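Local coordinates for hypothetical protein yxiM (PDB 2O14), which is an uncharacterised bacterial protein that is probably an esterase of the GDSL lipolytic family, joined to a galactose-binding-domain-like module, at residues Ala66-Tyr72 with Ala144-Ser148; Leu95-Ala101 with Asn113-Ala119; Glu249-Lys255 with Tyr297-Ala303; Asp271-Pro277 with Thr310-Asn316. All blocks are in the same frame, centred on the assembly; numbering follows the deposited sequence.

Contact 1 (Ala66-Tyr72 with Ala144-Ser148); sequences AVEFLAY and AFTLS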
# COMPACT_ATOMS: atom_id res chain seq x y z
N ALA A 66 -4.90 23.78 -0.32
CA ALA A 66 -5.57 22.52 -0.56
C ALA A 66 -7.05 22.57 -0.21
O ALA A 66 -7.57 23.60 0.20
CB ALA A 66 -4.90 21.42 0.26
N VAL A 67 -7.72 21.44 -0.41
CA VAL A 67 -9.13 21.30 -0.06
C VAL A 67 -9.13 20.18 0.97
O VAL A 67 -8.29 19.27 0.91
CB VAL A 67 -10.01 20.86 -1.26
CG1 VAL A 67 -10.26 22.03 -2.20
CG2 VAL A 67 -9.35 19.71 -1.99
N GLU A 68 -10.06 20.25 1.92
CA GLU A 68 -10.16 19.22 2.94
C GLU A 68 -11.47 18.46 2.79
O GLU A 68 -12.54 19.05 2.63
CB GLU A 68 -10.11 19.84 4.33
CG GLU A 68 -10.14 18.81 5.44
CD GLU A 68 -10.03 19.43 6.81
OE1 GLU A 68 -9.68 20.63 6.89
OE2 GLU A 68 -10.28 18.71 7.79
N PHE A 69 -11.39 17.13 2.83
CA PHE A 69 -12.59 16.31 2.72
C PHE A 69 -13.16 16.17 4.13
O PHE A 69 -12.56 15.51 4.99
CB PHE A 69 -12.24 14.95 2.14
CG PHE A 69 -11.82 14.99 0.70
CD1 PHE A 69 -12.70 14.64 -0.31
CD2 PHE A 69 -10.53 15.40 0.35
CE1 PHE A 69 -12.31 14.69 -1.65
CE2 PHE A 69 -10.13 15.45 -0.99
CZ PHE A 69 -11.02 15.09 -1.99
N LEU A 70 -14.31 16.80 4.36
CA LEU A 70 -14.97 16.77 5.66
C LEU A 70 -15.77 15.47 5.85
O LEU A 70 -16.00 15.03 6.98
CB LEU A 70 -15.89 17.98 5.80
CG LEU A 70 -15.17 19.33 5.68
CD1 LEU A 70 -16.17 20.46 5.86
CD2 LEU A 70 -14.07 19.41 6.73
N ALA A 71 -16.20 14.89 4.75
CA ALA A 71 -16.91 13.63 4.76
C ALA A 71 -15.96 12.71 4.02
O ALA A 71 -15.34 13.12 3.03
CB ALA A 71 -18.23 13.75 4.02
N TYR A 72 -15.79 11.48 4.49
CA TYR A 72 -14.88 10.55 3.83
C TYR A 72 -15.35 9.10 3.92
O TYR A 72 -16.49 8.84 4.29
CB TYR A 72 -13.47 10.69 4.41
CG TYR A 72 -13.45 10.67 5.92
CD1 TYR A 72 -13.66 11.83 6.65
CD2 TYR A 72 -13.28 9.48 6.61
CE1 TYR A 72 -13.71 11.80 8.04
CE2 TYR A 72 -13.33 9.43 7.99
CZ TYR A 72 -13.55 10.59 8.70
OH TYR A 72 -13.63 10.53 10.07
N ALA A 144 -6.73 15.75 9.53
CA ALA A 144 -7.22 16.38 8.31
C ALA A 144 -6.87 15.60 7.04
O ALA A 144 -5.71 15.26 6.80
CB ALA A 144 -6.69 17.80 8.20
N PHE A 145 -7.89 15.32 6.23
CA PHE A 145 -7.69 14.61 4.97
C PHE A 145 -7.74 15.69 3.89
O PHE A 145 -8.80 16.15 3.49
CB PHE A 145 -8.80 13.57 4.80
CG PHE A 145 -8.87 12.60 5.94
CD1 PHE A 145 -7.71 11.97 6.40
CD2 PHE A 145 -10.07 12.35 6.60
CE1 PHE A 145 -7.75 11.11 7.50
CE2 PHE A 145 -10.12 11.49 7.70
CZ PHE A 145 -8.96 10.88 8.15
N THR A 146 -6.55 16.10 3.45
CA THR A 146 -6.41 17.17 2.48
C THR A 146 -5.76 16.79 1.16
O THR A 146 -4.97 15.85 1.08
CB THR A 146 -5.56 18.29 3.09
OG1 THR A 146 -4.26 17.77 3.36
CG2 THR A 146 -6.18 18.78 4.39
N LEU A 147 -6.08 17.56 0.12
CA LEU A 147 -5.55 17.32 -1.22
C LEU A 147 -5.04 18.63 -1.83
O LEU A 147 -5.81 19.59 -1.95
CB LEU A 147 -6.64 16.70 -2.10
CG LEU A 147 -6.25 16.39 -3.55
CD1 LEU A 147 -5.12 15.37 -3.58
CD2 LEU A 147 -7.46 15.87 -4.31
N SER A 148 -3.77 18.69 -2.21
CA SER A 148 -3.20 19.90 -2.81
C SER A 148 -3.18 19.87 -4.32
O SER A 148 -3.37 20.90 -4.96
CB SER A 148 -1.76 20.14 -2.31
OG SER A 148 -1.74 20.73 -1.03
O HOH W 1 -10.78 15.82 6.95

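Contact 2 (Leu95-Ala101 with Asn113-Ala119); sequences LGNTARA and NMTGDGA. With SO4 (sulfate ion), chain C.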
# COMPACT_ATOMS: atom_id res chain seq x y z
N LEU A 95 -0.87 15.52 -1.46
CA LEU A 95 -1.74 15.92 -0.36
C LEU A 95 -1.41 17.29 0.22
O LEU A 95 -0.41 17.92 -0.14
CB LEU A 95 -1.67 14.88 0.77
CG LEU A 95 -1.92 13.41 0.44
CD1 LEU A 95 -1.89 12.58 1.73
CD2 LEU A 95 -3.27 13.27 -0.26
N GLY A 96 -2.27 17.75 1.13
CA GLY A 96 -2.05 19.02 1.80
C GLY A 96 -1.39 18.67 3.13
O GLY A 96 -0.61 17.71 3.19
N ASN A 97 -1.67 19.43 4.18
CA ASN A 97 -1.07 19.12 5.48
C ASN A 97 -1.64 17.77 5.90
O ASN A 97 -2.86 17.59 5.97
CB ASN A 97 -1.41 20.21 6.49
CG ASN A 97 -0.73 21.52 6.16
OD1 ASN A 97 -0.91 22.52 6.85
ND2 ASN A 97 0.07 21.52 5.08
N THR A 98 -0.74 16.83 6.17
CA THR A 98 -1.15 15.47 6.49
C THR A 98 -0.44 14.79 7.65
O THR A 98 0.77 14.89 7.79
CB THR A 98 -0.93 14.58 5.24
OG1 THR A 98 -1.73 15.08 4.16
CG2 THR A 98 -1.30 13.12 5.54
N ALA A 99 -1.22 14.10 8.48
CA ALA A 99 -0.66 13.32 9.58
C ALA A 99 -0.56 11.91 8.97
O ALA A 99 0.53 11.37 8.81
CB ALA A 99 -1.60 13.31 10.78
N ARG A 100 -1.70 11.35 8.60
CA ARG A 100 -1.74 10.03 7.96
C ARG A 100 -3.08 9.87 7.26
O ARG A 100 -4.13 9.94 7.91
CB ARG A 100 -1.53 8.90 8.97
CG ARG A 100 -1.58 7.52 8.34
CD ARG A 100 -0.85 6.48 9.18
NE ARG A 100 -1.46 6.30 10.49
CZ ARG A 100 -2.65 5.75 10.70
NH1 ARG A 100 -3.39 5.33 9.67
NH2 ARG A 100 -3.11 5.62 11.94
N ALA A 101 -3.04 9.67 5.95
CA ALA A 101 -4.26 9.52 5.17
C ALA A 101 -4.09 8.56 4.00
O ALA A 101 -2.96 8.28 3.58
CB ALA A 101 -4.70 10.89 4.64
N ASN A 113 -2.11 4.86 3.76
CA ASN A 113 -1.37 5.63 4.76
C ASN A 113 -0.18 6.47 4.33
O ASN A 113 0.94 6.24 4.79
CB ASN A 113 -0.93 4.69 5.89
CG ASN A 113 -2.10 4.13 6.69
OD1 ASN A 113 -2.00 3.05 7.26
ND2 ASN A 113 -3.20 4.88 6.74
N MSE A 114 -0.42 7.46 3.48
CA MSE A 114 0.64 8.37 3.07
C MSE A 114 0.78 9.30 4.29
O MSE A 114 -0.20 9.54 5.00
CB MSE A 114 0.21 9.19 1.85
CG MSE A 114 -0.01 8.37 0.58
SE MSE A 114 -0.93 9.43 -0.78
CE MSE A 114 -2.57 9.70 0.22
N THR A 115 1.99 9.80 4.56
CA THR A 115 2.17 10.68 5.72
C THR A 115 2.98 11.92 5.38
O THR A 115 3.70 11.96 4.38
CB THR A 115 2.88 9.94 6.88
OG1 THR A 115 4.24 9.65 6.52
CG2 THR A 115 2.16 8.63 7.22
N GLY A 116 2.86 12.95 6.22
CA GLY A 116 3.59 14.18 6.00
C GLY A 116 2.92 15.15 5.06
O GLY A 116 2.30 14.75 4.07
N ASP A 117 3.04 16.44 5.36
CA ASP A 117 2.47 17.50 4.53
C ASP A 117 3.01 17.38 3.11
O ASP A 117 4.20 17.16 2.92
CB ASP A 117 2.85 18.88 5.07
CG ASP A 117 2.35 19.13 6.47
OD1 ASP A 117 1.55 18.32 6.98
OD2 ASP A 117 2.77 20.15 7.06
N GLY A 118 2.13 17.53 2.12
CA GLY A 118 2.57 17.45 0.74
C GLY A 118 3.03 16.08 0.30
O GLY A 118 3.69 15.94 -0.73
N ALA A 119 2.67 15.05 1.06
CA ALA A 119 3.03 13.68 0.72
C ALA A 119 2.60 13.38 -0.70
O ALA A 119 1.52 13.80 -1.13
CB ALA A 119 2.37 12.72 1.68
S SO4 C . -0.13 6.81 14.07
O1 SO4 C . -0.35 7.67 12.89
O2 SO4 C . -0.66 7.47 15.28
O3 SO4 C . 1.33 6.58 14.22
O4 SO4 C . -0.81 5.52 13.89

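Contact 3 (Glu249-Lys255 with Tyr297-Ala303); sequences ESEAEFK and YRASILA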
# COMPACT_ATOMS: atom_id res chain seq x y z
N GLU A 249 -7.50 -13.14 18.21
CA GLU A 249 -7.52 -13.89 16.95
C GLU A 249 -6.62 -15.11 17.10
O GLU A 249 -5.40 -15.01 16.93
CB GLU A 249 -7.03 -13.01 15.80
CG GLU A 249 -6.96 -13.76 14.47
CD GLU A 249 -6.25 -12.97 13.38
OE1 GLU A 249 -6.91 -12.18 12.68
OE2 GLU A 249 -5.03 -13.15 13.24
N SER A 250 -7.23 -16.25 17.41
CA SER A 250 -6.49 -17.49 17.60
C SER A 250 -5.77 -17.89 16.33
O SER A 250 -6.06 -17.36 15.25
CB SER A 250 -7.44 -18.62 18.01
OG SER A 250 -8.22 -19.04 16.91
N GLU A 251 -4.84 -18.83 16.46
CA GLU A 251 -4.11 -19.30 15.29
C GLU A 251 -5.12 -19.94 14.35
O GLU A 251 -5.01 -19.83 13.13
CB GLU A 251 -3.04 -20.32 15.69
CG GLU A 251 -2.06 -20.63 14.57
CD GLU A 251 -0.88 -21.45 15.02
OE1 GLU A 251 -0.51 -21.38 16.21
OE2 GLU A 251 -0.29 -22.16 14.17
N ALA A 252 -6.12 -20.59 14.93
CA ALA A 252 -7.16 -21.24 14.14
C ALA A 252 -7.92 -20.19 13.31
O ALA A 252 -8.12 -20.38 12.11
CB ALA A 252 -8.13 -21.99 15.05
N GLU A 253 -8.33 -19.10 13.95
CA GLU A 253 -9.06 -18.06 13.22
C GLU A 253 -8.15 -17.49 12.15
O GLU A 253 -8.54 -17.32 11.00
CB GLU A 253 -9.51 -16.93 14.15
CG GLU A 253 -10.67 -16.11 13.58
CD GLU A 253 -10.86 -14.75 14.26
OE1 GLU A 253 -10.68 -14.67 15.50
OE2 GLU A 253 -11.19 -13.78 13.55
N PHE A 254 -6.92 -17.19 12.54
CA PHE A 254 -5.92 -16.65 11.63
C PHE A 254 -5.87 -17.50 10.36
O PHE A 254 -5.98 -16.99 9.25
CB PHE A 254 -4.56 -16.65 12.31
CG PHE A 254 -3.42 -16.41 11.37
CD1 PHE A 254 -3.16 -15.14 10.86
CD2 PHE A 254 -2.59 -17.47 10.99
CE1 PHE A 254 -2.09 -14.92 9.99
CE2 PHE A 254 -1.52 -17.27 10.12
CZ PHE A 254 -1.27 -15.98 9.62
N LYS A 255 -5.69 -18.81 10.55
CA LYS A 255 -5.60 -19.76 9.45
C LYS A 255 -6.85 -19.76 8.58
O LYS A 255 -6.75 -19.82 7.35
CB LYS A 255 -5.33 -21.15 10.03
CG LYS A 255 -4.90 -22.21 9.04
CD LYS A 255 -4.51 -23.49 9.78
CE LYS A 255 -4.27 -24.66 8.84
NZ LYS A 255 -3.25 -24.34 7.82
N TYR A 297 2.74 -17.19 14.15
CA TYR A 297 1.93 -18.26 13.55
C TYR A 297 2.54 -18.89 12.30
O TYR A 297 1.82 -19.36 11.42
CB TYR A 297 0.53 -17.76 13.18
CG TYR A 297 -0.35 -17.33 14.35
CD1 TYR A 297 -0.21 -17.92 15.61
CD2 TYR A 297 -1.34 -16.37 14.18
CE1 TYR A 297 -1.05 -17.56 16.66
CE2 TYR A 297 -2.18 -16.00 15.22
CZ TYR A 297 -2.03 -16.60 16.46
OH TYR A 297 -2.87 -16.23 17.49
N ARG A 298 3.87 -18.91 12.21
CA ARG A 298 4.56 -19.49 11.06
C ARG A 298 4.04 -20.87 10.68
O ARG A 298 3.90 -21.18 9.50
CB ARG A 298 6.07 -19.57 11.33
CG ARG A 298 6.85 -20.30 10.25
CD ARG A 298 8.34 -19.97 10.31
NE ARG A 298 9.11 -20.75 9.33
CZ ARG A 298 9.46 -22.02 9.50
NH1 ARG A 298 9.12 -22.66 10.60
NH2 ARG A 298 10.14 -22.64 8.55
N ALA A 299 3.75 -21.69 11.68
CA ALA A 299 3.26 -23.04 11.45
C ALA A 299 2.03 -23.07 10.53
O ALA A 299 1.95 -23.89 9.61
CB ALA A 299 2.94 -23.71 12.79
N SER A 300 1.08 -22.17 10.78
CA SER A 300 -0.14 -22.10 9.98
C SER A 300 0.11 -21.62 8.57
O SER A 300 -0.56 -22.05 7.63
CB SER A 300 -1.16 -21.18 10.65
OG SER A 300 -1.61 -21.75 11.87
N ILE A 301 1.07 -20.71 8.42
CA ILE A 301 1.40 -20.18 7.10
C ILE A 301 1.98 -21.29 6.22
O ILE A 301 1.65 -21.39 5.04
CB ILE A 301 2.42 -19.01 7.22
CG1 ILE A 301 1.82 -17.89 8.07
CG2 ILE A 301 2.76 -18.48 5.84
CD1 ILE A 301 2.77 -16.75 8.35
N LEU A 302 2.83 -22.13 6.79
CA LEU A 302 3.43 -23.23 6.04
C LEU A 302 2.33 -24.20 5.60
O LEU A 302 2.27 -24.61 4.44
CB LEU A 302 4.46 -23.98 6.89
CG LEU A 302 5.62 -23.15 7.45
CD1 LEU A 302 6.44 -24.01 8.40
CD2 LEU A 302 6.49 -22.63 6.32
N ALA A 303 1.46 -24.55 6.54
CA ALA A 303 0.36 -25.46 6.26
C ALA A 303 -0.56 -24.94 5.16
O ALA A 303 -0.93 -25.68 4.24
CB ALA A 303 -0.44 -25.71 7.53

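Contact 4 (Asp271-Pro277 with Thr310-Asn316); sequences DVILSTP and TYLIDLN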
# COMPACT_ATOMS: atom_id res chain seq x y z
N ASP A 271 -2.35 -15.35 -8.76
CA ASP A 271 -1.61 -16.27 -7.91
C ASP A 271 -1.28 -15.66 -6.55
O ASP A 271 -1.24 -14.44 -6.39
CB ASP A 271 -0.31 -16.71 -8.59
CG ASP A 271 -0.57 -17.64 -9.77
OD1 ASP A 271 -1.33 -18.61 -9.60
OD2 ASP A 271 0.00 -17.39 -10.85
N VAL A 272 -1.05 -16.53 -5.57
CA VAL A 272 -0.74 -16.08 -4.22
C VAL A 272 0.63 -16.54 -3.74
O VAL A 272 1.00 -17.71 -3.90
CB VAL A 272 -1.77 -16.61 -3.21
CG1 VAL A 272 -1.43 -16.10 -1.82
CG2 VAL A 272 -3.17 -16.18 -3.61
N ILE A 273 1.37 -15.61 -3.16
CA ILE A 273 2.69 -15.90 -2.61
C ILE A 273 2.65 -15.54 -1.12
O ILE A 273 2.61 -14.36 -0.77
CB ILE A 273 3.80 -15.05 -3.27
CG1 ILE A 273 3.86 -15.32 -4.77
CG2 ILE A 273 5.15 -15.37 -2.62
CD1 ILE A 273 4.74 -14.35 -5.52
N LEU A 274 2.66 -16.56 -0.27
CA LEU A 274 2.64 -16.33 1.18
C LEU A 274 4.06 -16.20 1.71
O LEU A 274 4.97 -16.87 1.22
CB LEU A 274 1.93 -17.48 1.90
CG LEU A 274 0.46 -17.74 1.57
CD1 LEU A 274 -0.00 -18.95 2.35
CD2 LEU A 274 -0.39 -16.52 1.92
N SER A 275 4.25 -15.35 2.71
CA SER A 275 5.56 -15.15 3.30
C SER A 275 5.52 -15.27 4.82
O SER A 275 4.64 -14.72 5.47
CB SER A 275 6.11 -13.78 2.92
OG SER A 275 7.34 -13.51 3.57
N THR A 276 6.48 -16.01 5.38
CA THR A 276 6.55 -16.15 6.83
C THR A 276 7.30 -14.91 7.31
O THR A 276 8.43 -14.66 6.89
CB THR A 276 7.33 -17.43 7.23
OG1 THR A 276 8.62 -17.42 6.61
CG2 THR A 276 6.56 -18.67 6.79
N PRO A 277 6.67 -14.11 8.18
CA PRO A 277 7.37 -12.91 8.65
C PRO A 277 8.65 -13.17 9.44
O PRO A 277 8.72 -14.10 10.25
CB PRO A 277 6.30 -12.18 9.48
CG PRO A 277 5.38 -13.28 9.92
CD PRO A 277 5.30 -14.18 8.72
N THR A 310 -0.26 -22.61 -2.66
CA THR A 310 0.20 -21.27 -3.00
C THR A 310 1.72 -21.30 -3.03
O THR A 310 2.33 -22.29 -2.61
CB THR A 310 -0.23 -20.24 -1.93
OG1 THR A 310 0.54 -20.44 -0.74
CG2 THR A 310 -1.71 -20.38 -1.61
N TYR A 311 2.33 -20.24 -3.55
CA TYR A 311 3.79 -20.17 -3.58
C TYR A 311 4.17 -19.77 -2.16
O TYR A 311 3.35 -19.20 -1.43
CB TYR A 311 4.26 -19.11 -4.58
CG TYR A 311 4.08 -19.52 -6.02
CD1 TYR A 311 4.84 -20.55 -6.57
CD2 TYR A 311 3.15 -18.88 -6.84
CE1 TYR A 311 4.67 -20.94 -7.89
CE2 TYR A 311 2.97 -19.27 -8.16
CZ TYR A 311 3.73 -20.30 -8.69
OH TYR A 311 3.56 -20.68 -10.00
N LEU A 312 5.40 -20.07 -1.75
CA LEU A 312 5.83 -19.76 -0.40
C LEU A 312 7.27 -19.29 -0.28
O LEU A 312 8.19 -19.94 -0.79
CB LEU A 312 5.64 -20.99 0.51
CG LEU A 312 6.16 -20.87 1.94
CD1 LEU A 312 5.23 -19.97 2.75
CD2 LEU A 312 6.23 -22.25 2.58
N ILE A 313 7.46 -18.16 0.39
CA ILE A 313 8.78 -17.60 0.64
C ILE A 313 8.92 -17.70 2.15
O ILE A 313 8.21 -17.03 2.89
CB ILE A 313 8.86 -16.10 0.26
CG1 ILE A 313 8.52 -15.90 -1.21
CG2 ILE A 313 10.27 -15.58 0.54
CD1 ILE A 313 9.48 -16.57 -2.17
N ASP A 314 9.83 -18.57 2.61
CA ASP A 314 10.02 -18.73 4.05
C ASP A 314 11.01 -17.66 4.51
O ASP A 314 12.10 -17.97 4.98
CB ASP A 314 10.58 -20.12 4.36
CG ASP A 314 10.22 -20.58 5.76
OD1 ASP A 314 10.02 -19.73 6.65
OD2 ASP A 314 10.15 -21.81 5.97
N LEU A 315 10.61 -16.40 4.37
CA LEU A 315 11.46 -15.29 4.75
C LEU A 315 11.94 -15.39 6.20
O LEU A 315 13.00 -14.87 6.55
CB LEU A 315 10.73 -13.97 4.52
CG LEU A 315 11.58 -12.71 4.42
CD1 LEU A 315 12.68 -12.91 3.39
CD2 LEU A 315 10.69 -11.53 4.04
N ASN A 316 11.16 -16.06 7.04
CA ASN A 316 11.53 -16.22 8.44
C ASN A 316 12.89 -16.92 8.54
O ASN A 316 13.81 -16.45 9.23
CB ASN A 316 10.48 -17.06 9.17
CG ASN A 316 10.75 -17.18 10.66
OD1 ASN A 316 10.34 -16.33 11.46
ND2 ASN A 316 11.46 -18.24 11.05

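Contact 1 (Ala66-Tyr72 with Ala144-Ser148)
Val67 and Leu147 face each other as a hydrogen-bonded antiparallel pair, and with the neighbouring rings they form the close-packed, buried side of the contact. Leu147 N donates to Val67 O at 2.9 Å, Val67 N returns a bond to Leu147 O, and two residues on Phe69 N reaches Phe145 O at 2.8 Å. The side chains of Val67 and Leu147 run alongside each other on one face of the sheet, CG2 of the valine 4.1 Å from CB of the leucine, and Phe20 of strand 15-20 packs against both. The Phe69 ring turns its edge to Leu147, its CE2 3.9 Å from Leu147 CB.

Toward the end of the ladder a second aromatic group closes the contact. Tyr72, with CG wedged between backbone N and carbonyl carbon (chi1 49°), offers its ring face to Phe145, whose CE2 stands over the ring centre; the T-shaped pair has centroids 4.7 Å apart and planes at 71°. Val136 of strand 131-138 lies against the Phe145 side chain.

The opposite sheet face is looser at Glu68, which is partly exposed, while Thr146 beside it is buried, its OG1 bonded to Asn97 O. The stem of Glu68 lies against Thr146 CG2, and its OE2 comes to 3.7 Å from Ala144 CB. A water fills in: it donates to Glu68 OE2 and Phe69 O and accepts from Phe145 N, bridging the backbones where the strands part. Such pairing of antiparallel strands, with an aromatic and aliphatic face turned inward against a second sheet, is characteristic of the beta-sandwich of galactose-binding-like domains.

Contact 2 (Leu95-Ala101 with Asn113-Ala119)
The beta hairpin of strands 100-105 and 108-115, with the loops that continue it, brings Ala101 and Met114 together as a hydrogen-bonded antiparallel pair. Ala101 N donates to Met114 O at 3.0 Å, and Met114 N to Ala101 O at 2.7 Å. On their face of the sheet the selenomethionine chain bends at its last torsion (chi3 -63°) and lays its CE against Leu95 CD1, a tight 3.3 Å.

Beyond the strands the backbones stay joined through turns. Gly118 N donates to Gly96 O, and Leu95 N bonds Ala119 O, while residues Gly116 to Ala119 form a type II turn whose positive phi at Gly118 favours glycine. Asp117 uses OD1 to take the Thr98 amide at 2.8 Å, on the anti side of the carboxylate and somewhat out of its plane, and its OD2 is held by Ser58.

On the other side of the sheet Arg100 runs beside Asn113, the two pointing the same way, with the guanidinium plane turned 78° from the amide. Because the arginine chain bends at chi3 (63°), its NE and NH2 meet a sulfate, NE to O1 and NH2 to O4, each at 3.0 Å. Lys140 NZ is hydrogen-bonded to the same ion. A leucine in place of Arg100 would lack both of these donors and would probably leave the sulfate to Lys140, with less of an aliphatic stem beside Asn113. Two cationic residues thus gather one anion, probably from the crystallisation liquor, and this is consistent with a locally positive patch at the hairpin's surface rather than a demonstrated binding site.

Contact 3 (Glu249-Lys255 with Tyr297-Ala303)
The Tyr297 ring carries the backbone and aliphatic stem of Glu251 over one face and has Glu249 O at its edge: Glu251 CA sits 3.7 Å from the ring centroid as a CH-pi contact, and Glu251 CG lies 3.4 Å from Tyr297 CD1. The Phe254 ring meets Tyr297 obliquely, its centroid 5.1 Å away and its plane tilted by 43°. Tyr297 CD2 lies over one face of Phe254, toward the rim, whereas Ser300 CB and Ile301 CG1 touch that ring at its edge, the latter 3.9 Å from CZ.

Polar ends fix these groups. At the far end of the tyrosine, OH donates to Glu249 O at 2.9 Å, in the carbonyl plane and on a lone pair, which secures the ring beside the start of helix 251-266. Glu251, its CG anti to the backbone N (chi1 -168°), stretches past the ring until OE2 accepts from Ser300 OG at 2.7 Å through its anti lone pair. Ser250 caps its own helix by accepting from Glu253 N, and Lys255 reaches across to a salt bridge with Glu307. Two helix N-termini packed side by side, their short axes 9.8 Å apart and inclined at 32°, are typical of the helical layer beside the parallel sheet of the hydrolase domain.

Contact 4 (Asp271-Pro277 with Thr310-Asn316)
Ile273 and Tyr311 point to the same face of a parallel strand pair, yet their side chains slant across one another, Ile273 CG1 against Tyr311 CB at 3.8 Å. From the same isoleucine CG2 meets Ile313 CG1 at 3.7 Å, and helix 345-361 closes over both through Leu359. Leu274, on the other face, crosses Thr310 at about a right angle, CD1 of the leucine 3.5 Å from the threonine OG1, and both touch Ile262 of helix 251-266. That hydroxyl and Leu274 N reach Tyr311 O from opposite faces of its carbonyl plane, so one oxygen takes two bonds.

Past the strands, Thr276 turns its hydroxyl into the start of helix 315-326. With OG1 placed between backbone N and carbonyl carbon (chi1 55°), it donates to Asp314 OD1 at 2.7 Å and accepts from Asn316 N at 2.9 Å. A valine in place of Thr276 would probably leave the backbone N-H of Asn316 without this acceptor and Asp314 OD1 without one of its donors. Parallel strands 271-275 and 311-313 linked through helix 298-307 make a beta-alpha-beta crossover, the repeating unit of the three-layered alpha/beta fold of SGNH hydrolases.

Overall arrangement
The four contacts illustrate how one chain builds two domains in succession. Contacts 1 and 2 come first and lie in the galactose-binding-like region, their centres 10 Å apart; the span between the segments of contact 1 contains both segments of contact 2, and the two touch where Thr146 OG1 meets Asn97 O. Contacts 3 and 4 follow in the hydrolase region, their segments alternating along the chain and their centres 13 Å apart. Helix 298-307 joins them, its Arg298 forming a salt bridge to Asp314. Between the pairs the nearest atoms are about 17 Å apart or more, on opposite sides of the chain's centre, so the contacts of each pair stay within their own part of the fold.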